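Local coordinates for Lmo1076 protein (Listeria monocytogenes serovar 1/2a, PDB 5JQC) that probably acts as a secreted amidase in cell-wall breakdown, a putative autolysin of which this chain holds three GW repeats of the SH3 clan, at residues A[24-35]-A[89-99]; A[154-162]-A[170-178]. All coordinates share one frame; numbering follows the deposited sequence.

Interactions 1 and 2 belong to consecutive GW repeats; their centres are about 29 Å apart and their nearest atoms about 7 Å. Interaction 1 (24-35 with 89-99) joins the first and last strands of one five-stranded antiparallel sheet, whereas interaction 2 (154-162 with 170-178) pairs the two strands of a hairpin in the next sheet and packs side chains of the closing strand 176-178 against it. Both contain the same turn: an aspartate, D90 or D172, leads into a 3-10 segment and holds the arginine two residues on. Each contact touches a small molecule, di(hydroxyethyl)ether at K28 and Y97 in interaction 1, and sulfate, probably from the crystallisation liquor, at R156 and R174 in interaction 2.

Interaction 1: residues A[24-35]-A[89-99]; sequences SEDAKVVKADGH and MDKRAFVYYPK. With PEG (di(hydroxyethyl)ether), chain H.
With CG1 of V29 anti to the backbone N (chi1 179°), its CG2 branch is left to lie alongside the F94 ring, 3.6 Å from CE2, while CG1 meets the selenomethionine methyl CE of M89. H35 has CG beside its own N (chi1 -66°), which lays the imidazole against the turn: D90 CB comes within 3.5 Å of CD2, and A93 N lies over one ring face. Small A27 and A93 suit their places, where CB of A27 abuts Y96 CD1 and CB of A93 touches both A32 CB and ND1 of H35. Backbone bonds run through the pairing, K28 and V95 exchanging two of 2.8 Å each. Where the strand partners end, V30 N reaches A93 O. D90 OD1 accepts R92 N, an Asx turn, and NE from the same face of its carboxylate; OD2 takes R92 NH2 at 2.6 Å, fixing the arginine side-on. At the end of its long side chain, K28 NZ bonds all three oxygens of the di(hydroxyethyl)ether, closest to O1 at 2.6 Å, and Y97 OH, which also bonds D62, receives a weak bond from O4. Antiparallel pairing of first and last strands, the latter entered through a 3-10 segment, is characteristic of the SH3-like fold.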
loop_
_atom_site.group_PDB
_atom_site.type_symbol
_atom_site.label_atom_id
_atom_site.label_comp_id
_atom_site.label_asym_id
_atom_site.label_seq_id
_atom_site.Cartn_x
_atom_site.Cartn_y
_atom_site.Cartn_z
ATOM N N SER A 24 12.911 -15.934 9.443
ATOM C CA SER A 24 13.195 -14.502 9.299
ATOM C C SER A 24 11.961 -13.752 9.785
ATOM O O SER A 24 10.933 -13.707 9.099
ATOM C CB SER A 24 13.563 -14.128 7.863
ATOM O OG SER A 24 13.864 -12.737 7.775
ATOM N N GLU A 25 12.057 -13.192 10.989
ATOM C CA GLU A 25 10.940 -12.509 11.619
ATOM C C GLU A 25 11.460 -11.312 12.395
ATOM O O GLU A 25 12.588 -11.317 12.896
ATOM C CB GLU A 25 10.157 -13.420 12.589
ATOM C CG GLU A 25 9.597 -14.714 11.996
ATOM C CD GLU A 25 8.482 -14.479 10.992
ATOM O OE1 GLU A 25 7.786 -13.440 11.083
ATOM O OE2 GLU A 25 8.305 -15.344 10.105
ATOM N N ASP A 26 10.620 -10.295 12.498
ATOM C CA ASP A 26 10.821 -9.215 13.449
ATOM C C ASP A 26 9.919 -9.436 14.654
ATOM O O ASP A 26 8.803 -9.953 14.529
ATOM C CB ASP A 26 10.527 -7.859 12.808
ATOM C CG ASP A 26 11.498 -7.532 11.698
ATOM O OD1 ASP A 26 12.636 -7.121 12.021
ATOM O OD2 ASP A 26 11.132 -7.712 10.513
ATOM N N ALA A 27 10.404 -9.048 15.827
ATOM C CA ALA A 27 9.598 -9.215 17.022
ATOM C C ALA A 27 10.027 -8.190 18.054
ATOM O O ALA A 27 11.119 -7.615 17.976
ATOM C CB ALA A 27 9.725 -10.629 17.585
ATOM N N LYS A 28 9.151 -7.979 19.028
ATOM C CA LYS A 28 9.441 -7.157 20.191
ATOM C C LYS A 28 9.463 -8.044 21.426
ATOM O O LYS A 28 8.494 -8.765 21.693
ATOM C CB LYS A 28 8.400 -6.043 20.368
ATOM C CG LYS A 28 8.864 -4.958 21.322
ATOM C CD LYS A 28 7.875 -3.815 21.427
ATOM C CE LYS A 28 6.688 -4.185 22.293
ATOM N NZ LYS A 28 5.773 -3.024 22.480
ATOM N N VAL A 29 10.565 -7.986 22.174
ATOM C CA VAL A 29 10.625 -8.615 23.489
ATOM C C VAL A 29 9.649 -7.915 24.429
ATOM O O VAL A 29 9.666 -6.687 24.568
ATOM C CB VAL A 29 12.060 -8.568 24.034
ATOM C CG1 VAL A 29 12.134 -9.201 25.394
ATOM C CG2 VAL A 29 13.035 -9.249 23.065
ATOM N N VAL A 30 8.791 -8.693 25.082
ATOM C CA VAL A 30 7.754 -8.150 25.955
ATOM C C VAL A 30 7.728 -8.951 27.253
ATOM O O VAL A 30 7.596 -10.182 27.219
ATOM C CB VAL A 30 6.372 -8.182 25.286
ATOM C CG1 VAL A 30 5.299 -7.703 26.264
ATOM C CG2 VAL A 30 6.380 -7.341 24.026
ATOM N N LYS A 31 7.841 -8.254 28.390
ATOM C CA LYS A 31 7.676 -8.835 29.725
ATOM C C LYS A 31 8.489 -10.117 29.867
ATOM O O LYS A 31 7.971 -11.183 30.204
ATOM C CB LYS A 31 6.199 -9.091 30.032
ATOM N N ALA A 32 9.786 -9.992 29.584
ATOM C CA ALA A 32 10.700 -11.124 29.549
ATOM C C ALA A 32 11.643 -11.146 30.746
ATOM O O ALA A 32 12.753 -11.672 30.661
ATOM C CB ALA A 32 11.504 -11.125 28.252
ATOM N N ASP A 33 11.210 -10.579 31.871
ATOM C CA ASP A 33 12.045 -10.585 33.065
ATOM C C ASP A 33 12.187 -11.988 33.639
ATOM O O ASP A 33 13.244 -12.331 34.179
ATOM C CB ASP A 33 11.461 -9.636 34.108
ATOM C CG ASP A 33 10.872 -8.382 33.483
ATOM O OD1 ASP A 33 9.636 -8.339 33.285
ATOM O OD2 ASP A 33 11.644 -7.446 33.182
ATOM N N GLY A 34 11.148 -12.811 33.519
ATOM C CA GLY A 34 11.179 -14.152 34.065
ATOM C C GLY A 34 11.730 -15.212 33.128
ATOM O O GLY A 34 11.454 -16.399 33.314
ATOM N N HIS A 35 12.509 -14.813 32.124
ATOM C CA HIS A 35 13.105 -15.753 31.186
ATOM C C HIS A 35 14.602 -15.518 31.080
ATOM O O HIS A 35 15.093 -14.410 31.315
ATOM C CB HIS A 35 12.509 -15.633 29.792
ATOM C CG HIS A 35 11.074 -16.024 29.710
ATOM N ND1 HIS A 35 10.059 -15.096 29.600
ATOM C CD2 HIS A 35 10.480 -17.240 29.700
ATOM C CE1 HIS A 35 8.900 -15.724 29.527
ATOM N NE2 HIS A 35 9.126 -17.025 29.591
HETATM N N MSE A 89 16.172 -17.543 23.614
HETATM C CA MSE A 89 15.218 -17.307 24.689
HETATM C C MSE A 89 13.866 -17.930 24.342
HETATM O O MSE A 89 13.529 -18.089 23.160
HETATM C CB MSE A 89 15.091 -15.802 24.957
HETATM C CG MSE A 89 14.084 -15.431 26.041
HETATM SE SE MSE A 89 14.391 -13.686 26.880
HETATM C CE MSE A 89 14.372 -12.511 25.303
ATOM N N ASP A 90 13.140 -18.331 25.388
ATOM C CA ASP A 90 11.783 -18.843 25.259
ATOM C C ASP A 90 10.990 -17.988 24.283
ATOM O O ASP A 90 10.899 -16.768 24.442
ATOM C CB ASP A 90 11.109 -18.838 26.642
ATOM C CG ASP A 90 9.946 -19.817 26.757
ATOM O OD1 ASP A 90 9.160 -19.998 25.801
ATOM O OD2 ASP A 90 9.813 -20.419 27.839
ATOM N N LYS A 91 10.407 -18.643 23.277
ATOM C CA LYS A 91 9.603 -17.939 22.280
ATOM C C LYS A 91 8.499 -17.103 22.918
ATOM O O LYS A 91 8.104 -16.068 22.362
ATOM C CB LYS A 91 9.012 -18.950 21.298
ATOM C CG LYS A 91 8.179 -18.343 20.197
ATOM C CD LYS A 91 7.825 -19.411 19.201
ATOM C CE LYS A 91 7.183 -18.815 17.981
ATOM N NZ LYS A 91 6.915 -19.882 16.980
ATOM N N ARG A 92 7.999 -17.520 24.084
ATOM C CA ARG A 92 6.929 -16.791 24.761
ATOM C C ARG A 92 7.375 -15.411 25.223
ATOM O O ARG A 92 6.533 -14.534 25.436
ATOM C CB ARG A 92 6.410 -17.596 25.958
ATOM C CG ARG A 92 5.551 -18.815 25.608
ATOM C CD ARG A 92 5.185 -19.607 26.874
ATOM N NE ARG A 92 6.399 -20.083 27.535
ATOM C CZ ARG A 92 6.477 -20.495 28.803
ATOM N NH1 ARG A 92 5.404 -20.492 29.606
ATOM N NH2 ARG A 92 7.653 -20.898 29.276
ATOM N N ALA A 93 8.675 -15.189 25.369
ATOM C CA ALA A 93 9.155 -13.862 25.726
ATOM C C ALA A 93 9.002 -12.826 24.608
ATOM O O ALA A 93 9.357 -11.665 24.827
ATOM C CB ALA A 93 10.624 -13.949 26.158
ATOM N N PHE A 94 8.477 -13.190 23.426
ATOM C CA PHE A 94 8.474 -12.295 22.266
ATOM C C PHE A 94 7.072 -12.120 21.687
ATOM O O PHE A 94 6.252 -13.043 21.713
ATOM C CB PHE A 94 9.377 -12.811 21.117
ATOM C CG PHE A 94 10.798 -13.111 21.513
ATOM C CD1 PHE A 94 11.129 -14.310 22.125
ATOM C CD2 PHE A 94 11.813 -12.214 21.216
ATOM C CE1 PHE A 94 12.448 -14.585 22.461
ATOM C CE2 PHE A 94 13.126 -12.484 21.547
ATOM C CZ PHE A 94 13.445 -13.667 22.167
ATOM N N VAL A 95 6.830 -10.937 21.104
ATOM C CA VAL A 95 5.657 -10.667 20.264
ATOM C C VAL A 95 6.132 -10.448 18.826
ATOM O O VAL A 95 6.800 -9.447 18.530
ATOM C CB VAL A 95 4.862 -9.454 20.757
ATOM C CG1 VAL A 95 3.672 -9.206 19.850
ATOM C CG2 VAL A 95 4.377 -9.678 22.193
ATOM N N TYR A 96 5.789 -11.379 17.932
ATOM C CA TYR A 96 6.205 -11.271 16.539
ATOM C C TYR A 96 5.364 -10.229 15.817
ATOM O O TYR A 96 4.140 -10.168 15.990
ATOM C CB TYR A 96 6.060 -12.608 15.805
ATOM C CG TYR A 96 7.089 -13.665 16.132
ATOM C CD1 TYR A 96 7.778 -13.658 17.341
ATOM C CD2 TYR A 96 7.366 -14.679 15.221
ATOM C CE1 TYR A 96 8.712 -14.632 17.630
ATOM C CE2 TYR A 96 8.304 -15.662 15.497
ATOM C CZ TYR A 96 8.978 -15.633 16.702
ATOM O OH TYR A 96 9.911 -16.605 16.992
ATOM N N TYR A 97 6.028 -9.414 14.990
ATOM C CA TYR A 97 5.304 -8.508 14.111
ATOM C C TYR A 97 4.770 -9.271 12.900
ATOM O O TYR A 97 5.486 -10.082 12.308
ATOM C CB TYR A 97 6.206 -7.381 13.632
ATOM C CG TYR A 97 6.572 -6.365 14.689
ATOM C CD1 TYR A 97 5.656 -5.414 15.120
ATOM C CD2 TYR A 97 7.849 -6.330 15.224
ATOM C CE1 TYR A 97 6.003 -4.473 16.075
ATOM C CE2 TYR A 97 8.200 -5.394 16.176
ATOM C CZ TYR A 97 7.279 -4.472 16.596
ATOM O OH TYR A 97 7.649 -3.557 17.551
ATOM N N PRO A 98 3.523 -9.039 12.519
ATOM C CA PRO A 98 3.019 -9.600 11.267
ATOM C C PRO A 98 3.682 -8.904 10.094
ATOM O O PRO A 98 4.140 -7.766 10.207
ATOM C CB PRO A 98 1.526 -9.273 11.324
ATOM C CG PRO A 98 1.513 -7.970 12.061
ATOM C CD PRO A 98 2.543 -8.141 13.147
ATOM N N LYS A 99 3.721 -9.590 8.955
ATOM C CA LYS A 99 4.273 -9.023 7.729
ATOM C C LYS A 99 3.151 -8.679 6.755
ATOM O O LYS A 99 2.115 -9.353 6.720
ATOM C CB LYS A 99 5.251 -9.995 7.062
ATOM C CG LYS A 99 6.491 -10.354 7.898
ATOM C CD LYS A 99 7.299 -11.467 7.217
ATOM C CE LYS A 99 8.606 -11.757 7.944
ATOM N NZ LYS A 99 9.362 -12.861 7.295
HETATM C C1 PEG H . 2.905 -5.100 23.154
HETATM O O1 PEG H . 3.794 -4.135 23.733
HETATM C C2 PEG H . 3.330 -5.448 21.729
HETATM O O2 PEG H . 3.522 -4.253 20.971
HETATM C C3 PEG H . 3.957 -4.473 19.627
HETATM C C4 PEG H . 4.010 -3.139 18.878
HETATM O O4 PEG H . 5.056 -2.308 19.401
HETATM O O HOH W 1 11.679 -11.152 6.251
HETATM O O HOH W 2 8.170 -10.795 11.442
#

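Interaction 2: residues A[154-162]-A[170-178]. With SO4 (sulfate ion), chain E.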
loop_
_atom_site.group_PDB
_atom_site.type_symbol
_atom_site.label_atom_id
_atom_site.label_comp_id
_atom_site.label_asym_id
_atom_site.label_seq_id
_atom_site.Cartn_x
_atom_site.Cartn_y
_atom_site.Cartn_z
ATOM N N SER A 154 -4.559 -7.905 7.315
ATOM C CA SER A 154 -5.876 -8.027 7.928
ATOM C C SER A 154 -6.986 -7.839 6.904
ATOM O O SER A 154 -8.098 -7.418 7.235
ATOM C CB SER A 154 -6.036 -7.057 9.097
ATOM O OG SER A 154 -5.166 -7.439 10.143
ATOM N N GLY A 155 -6.697 -8.184 5.654
ATOM C CA GLY A 155 -7.671 -8.052 4.598
ATOM C C GLY A 155 -7.849 -6.655 4.056
ATOM O O GLY A 155 -8.736 -6.447 3.212
ATOM N N ARG A 156 -7.031 -5.694 4.484
ATOM C CA ARG A 156 -7.100 -4.333 3.964
ATOM C C ARG A 156 -5.853 -4.001 3.149
ATOM O O ARG A 156 -4.747 -4.456 3.463
ATOM C CB ARG A 156 -7.272 -3.312 5.096
ATOM C CG ARG A 156 -8.574 -3.429 5.852
ATOM C CD ARG A 156 -8.260 -3.631 7.345
ATOM N NE ARG A 156 -9.306 -4.352 8.075
ATOM C CZ ARG A 156 -9.499 -4.262 9.393
ATOM N NH1 ARG A 156 -10.472 -4.956 9.978
ATOM N NH2 ARG A 156 -8.732 -3.458 10.129
ATOM N N THR A 157 -6.041 -3.206 2.103
ATOM C CA THR A 157 -4.957 -2.757 1.239
ATOM C C THR A 157 -4.574 -1.327 1.597
ATOM O O THR A 157 -5.446 -0.468 1.783
ATOM C CB THR A 157 -5.376 -2.840 -0.227
ATOM O OG1 THR A 157 -5.915 -4.139 -0.488
ATOM C CG2 THR A 157 -4.195 -2.606 -1.141
ATOM N N TYR A 158 -3.274 -1.088 1.704
ATOM C CA TYR A 158 -2.711 0.202 2.067
ATOM C C TYR A 158 -1.797 0.682 0.952
ATOM O O TYR A 158 -0.890 -0.046 0.534
ATOM C CB TYR A 158 -1.922 0.093 3.361
ATOM C CG TYR A 158 -2.816 -0.210 4.538
ATOM C CD1 TYR A 158 -3.511 0.806 5.169
ATOM C CD2 TYR A 158 -2.996 -1.515 4.992
ATOM C CE1 TYR A 158 -4.345 0.560 6.224
ATOM C CE2 TYR A 158 -3.840 -1.781 6.071
ATOM C CZ TYR A 158 -4.510 -0.731 6.677
ATOM O OH TYR A 158 -5.354 -0.959 7.736
ATOM N N TYR A 159 -2.020 1.904 0.486
ATOM C CA TYR A 159 -1.188 2.505 -0.557
ATOM C C TYR A 159 -0.137 3.398 0.069
ATOM O O TYR A 159 -0.458 4.221 0.933
ATOM C CB TYR A 159 -2.016 3.359 -1.504
ATOM C CG TYR A 159 -2.831 2.591 -2.470
ATOM C CD1 TYR A 159 -2.518 1.281 -2.788
ATOM C CD2 TYR A 159 -3.918 3.182 -3.079
ATOM C CE1 TYR A 159 -3.287 0.579 -3.693
ATOM C CE2 TYR A 159 -4.689 2.503 -3.981
ATOM C CZ TYR A 159 -4.370 1.204 -4.295
ATOM O OH TYR A 159 -5.153 0.525 -5.204
ATOM N N GLN A 160 1.097 3.271 -0.392
ATOM C CA GLN A 160 2.109 4.279 -0.116
ATOM C C GLN A 160 2.006 5.351 -1.194
ATOM O O GLN A 160 1.876 5.031 -2.379
ATOM C CB GLN A 160 3.503 3.654 -0.096
ATOM C CG GLN A 160 4.548 4.595 0.458
ATOM C CD GLN A 160 5.932 4.026 0.405
ATOM O OE1 GLN A 160 6.266 3.272 -0.504
ATOM N NE2 GLN A 160 6.753 4.372 1.391
ATOM N N PHE A 161 2.043 6.617 -0.793
ATOM C CA PHE A 161 1.655 7.683 -1.708
ATOM C C PHE A 161 2.492 8.940 -1.499
ATOM O O PHE A 161 3.037 9.189 -0.419
ATOM C CB PHE A 161 0.173 8.046 -1.555
ATOM C CG PHE A 161 -0.130 8.786 -0.275
ATOM C CD1 PHE A 161 -0.211 8.114 0.925
ATOM C CD2 PHE A 161 -0.302 10.154 -0.275
ATOM C CE1 PHE A 161 -0.457 8.790 2.091
ATOM C CE2 PHE A 161 -0.550 10.829 0.880
ATOM C CZ PHE A 161 -0.633 10.148 2.068
ATOM N N GLN A 162 2.543 9.756 -2.552
ATOM C CA GLN A 162 3.279 11.015 -2.564
ATOM C C GLN A 162 2.337 12.163 -2.893
ATOM O O GLN A 162 1.423 12.012 -3.714
ATOM C CB GLN A 162 4.407 10.984 -3.589
ATOM C CG GLN A 162 5.312 9.782 -3.448
ATOM C CD GLN A 162 6.424 9.780 -4.486
ATOM O OE1 GLN A 162 6.170 9.854 -5.692
ATOM N NE2 GLN A 162 7.664 9.686 -4.022
ATOM N N TRP A 170 1.558 5.881 4.304
ATOM C CA TRP A 170 0.664 4.818 3.888
ATOM C C TRP A 170 -0.760 5.143 4.305
ATOM O O TRP A 170 -1.015 5.599 5.432
ATOM C CB TRP A 170 1.089 3.477 4.488
ATOM C CG TRP A 170 2.414 2.946 3.971
ATOM C CD1 TRP A 170 3.673 3.338 4.360
ATOM C CD2 TRP A 170 2.604 1.893 3.018
ATOM N NE1 TRP A 170 4.624 2.600 3.704
ATOM C CE2 TRP A 170 3.997 1.711 2.868
ATOM C CE3 TRP A 170 1.735 1.093 2.268
ATOM C CZ2 TRP A 170 4.535 0.762 2.008
ATOM C CZ3 TRP A 170 2.274 0.159 1.407
ATOM C CH2 TRP A 170 3.658 -0.004 1.291
ATOM N N LEU A 171 -1.688 4.884 3.399
ATOM C CA LEU A 171 -3.075 5.242 3.614
ATOM C C LEU A 171 -3.937 4.154 3.002
ATOM O O LEU A 171 -3.582 3.585 1.967
ATOM C CB LEU A 171 -3.368 6.618 2.987
ATOM C CG LEU A 171 -4.772 7.199 3.126
ATOM C CD1 LEU A 171 -5.088 7.418 4.579
ATOM C CD2 LEU A 171 -4.899 8.508 2.339
ATOM N N ASP A 172 -5.049 3.843 3.649
ATOM C CA ASP A 172 -5.904 2.781 3.140
ATOM C C ASP A 172 -6.353 3.114 1.718
ATOM O O ASP A 172 -6.766 4.235 1.424
ATOM C CB ASP A 172 -7.098 2.585 4.075
ATOM C CG ASP A 172 -7.908 1.323 3.768
ATOM O OD1 ASP A 172 -8.535 1.260 2.683
ATOM O OD2 ASP A 172 -7.982 0.425 4.650
ATOM N N ALA A 173 -6.221 2.135 0.822
ATOM C CA ALA A 173 -6.585 2.324 -0.580
ATOM C C ALA A 173 -8.015 2.822 -0.767
ATOM O O ALA A 173 -8.312 3.440 -1.798
ATOM C CB ALA A 173 -6.397 1.006 -1.322
ATOM N N ARG A 174 -8.909 2.536 0.184
ATOM C CA ARG A 174 -10.284 3.030 0.120
ATOM C C ARG A 174 -10.375 4.541 0.253
ATOM O O ARG A 174 -11.429 5.114 -0.069
ATOM C CB ARG A 174 -11.136 2.385 1.204
ATOM C CG ARG A 174 -11.469 0.950 0.955
ATOM C CD ARG A 174 -12.114 0.349 2.201
ATOM N NE ARG A 174 -11.145 0.219 3.290
ATOM C CZ ARG A 174 -11.428 -0.312 4.479
ATOM N NH1 ARG A 174 -12.662 -0.735 4.730
ATOM N NH2 ARG A 174 -10.488 -0.402 5.419
ATOM N N ALA A 175 -9.296 5.193 0.703
ATOM C CA ALA A 175 -9.234 6.643 0.810
ATOM C C ALA A 175 -8.953 7.337 -0.520
ATOM O O ALA A 175 -9.124 8.559 -0.602
ATOM C CB ALA A 175 -8.151 7.039 1.820
ATOM N N PHE A 176 -8.516 6.607 -1.551
ATOM C CA PHE A 176 -8.132 7.187 -2.831
ATOM C C PHE A 176 -9.195 6.956 -3.895
ATOM O O PHE A 176 -9.831 5.899 -3.947
ATOM C CB PHE A 176 -6.841 6.589 -3.364
ATOM C CG PHE A 176 -5.667 6.749 -2.470
ATOM C CD1 PHE A 176 -5.529 5.959 -1.345
ATOM C CD2 PHE A 176 -4.646 7.628 -2.805
ATOM C CE1 PHE A 176 -4.415 6.067 -0.541
ATOM C CE2 PHE A 176 -3.523 7.744 -2.009
ATOM C CZ PHE A 176 -3.407 6.964 -0.873
ATOM N N HIS A 177 -9.336 7.941 -4.784
ATOM C CA HIS A 177 -10.006 7.779 -6.070
ATOM C C HIS A 177 -8.906 7.692 -7.121
ATOM O O HIS A 177 -8.249 8.695 -7.421
ATOM C CB HIS A 177 -10.944 8.943 -6.368
ATOM C CG HIS A 177 -11.573 8.871 -7.725
ATOM N ND1 HIS A 177 -12.822 8.326 -7.939
ATOM C CD2 HIS A 177 -11.117 9.249 -8.945
ATOM C CE1 HIS A 177 -13.116 8.390 -9.226
ATOM N NE2 HIS A 177 -12.099 8.944 -9.858
ATOM N N VAL A 178 -8.710 6.509 -7.691
ATOM C CA VAL A 178 -7.616 6.316 -8.637
ATOM C C VAL A 178 -8.064 6.723 -10.034
ATOM O O VAL A 178 -9.130 6.299 -10.510
ATOM C CB VAL A 178 -7.127 4.864 -8.623
ATOM C CG1 VAL A 178 -5.861 4.734 -9.471
ATOM C CG2 VAL A 178 -6.874 4.407 -7.185
HETATM S S SO4 E . -12.407 -1.550 8.363
HETATM O O1 SO4 E . -11.457 -2.235 7.503
HETATM O O2 SO4 E . -11.928 -0.189 8.657
HETATM O O3 SO4 E . -13.707 -1.428 7.668
HETATM O O4 SO4 E . -12.593 -2.281 9.623
HETATM O O HOH W 3 -8.532 -1.551 1.955
HETATM O O HOH W 4 -7.868 0.631 7.099
#
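Y159, F176 and F161 meet as a chain of edge-to-face rings. The edge of Y159 is turned toward the face of F176, with the planes 64° apart and CD2 of Y159 3.6 Å from CD1 of F176; F176 in turn directs its own edge, with an offset, at the face of F161, the planes 74° apart. F176 suits the middle, receiving one neighbour on its face and giving its edge to the other. A face of Y159 also receives the short side chain of A173, whose CB stands 3.6 Å from the ring centroid in a CH-pi contact.

On the other side of the hairpin, Q160 lies over W170, which with G169 forms a Gly-Trp dipeptide of the kind that names the domain. Q160 CB sits almost on the normal of the indole six-membered ring, 3.5 Å from the centroid, and with CG anti to the backbone N (chi1 -168°) the extended chain carries the amide along the indole, nearly parallel to it. Y158 turns its ring steeply to the D172 carboxylate, and water 4 links Y158 OH to D172 OD2.

D172 OD1 accepts the backbone N of R174 on its anti lone pair, an Asx turn, and is met by NE from above the carboxylate plane; OD2 takes NH2 at 2.7 Å. R174 NH2 also bonds sulfate O1 at 2.9 Å, and that oxygen lies over a face of the R156 guanidinium.

Backbone bonds between Y159 and L171, and from A173 N to T157 O, hold this hairpin of the SH3-like sheet in register. Around the cluster, I147 of strand 144-153 touches Y159 and F176, and strand 103-112 adds L106 against Y159 and I112 against both phenylalanines.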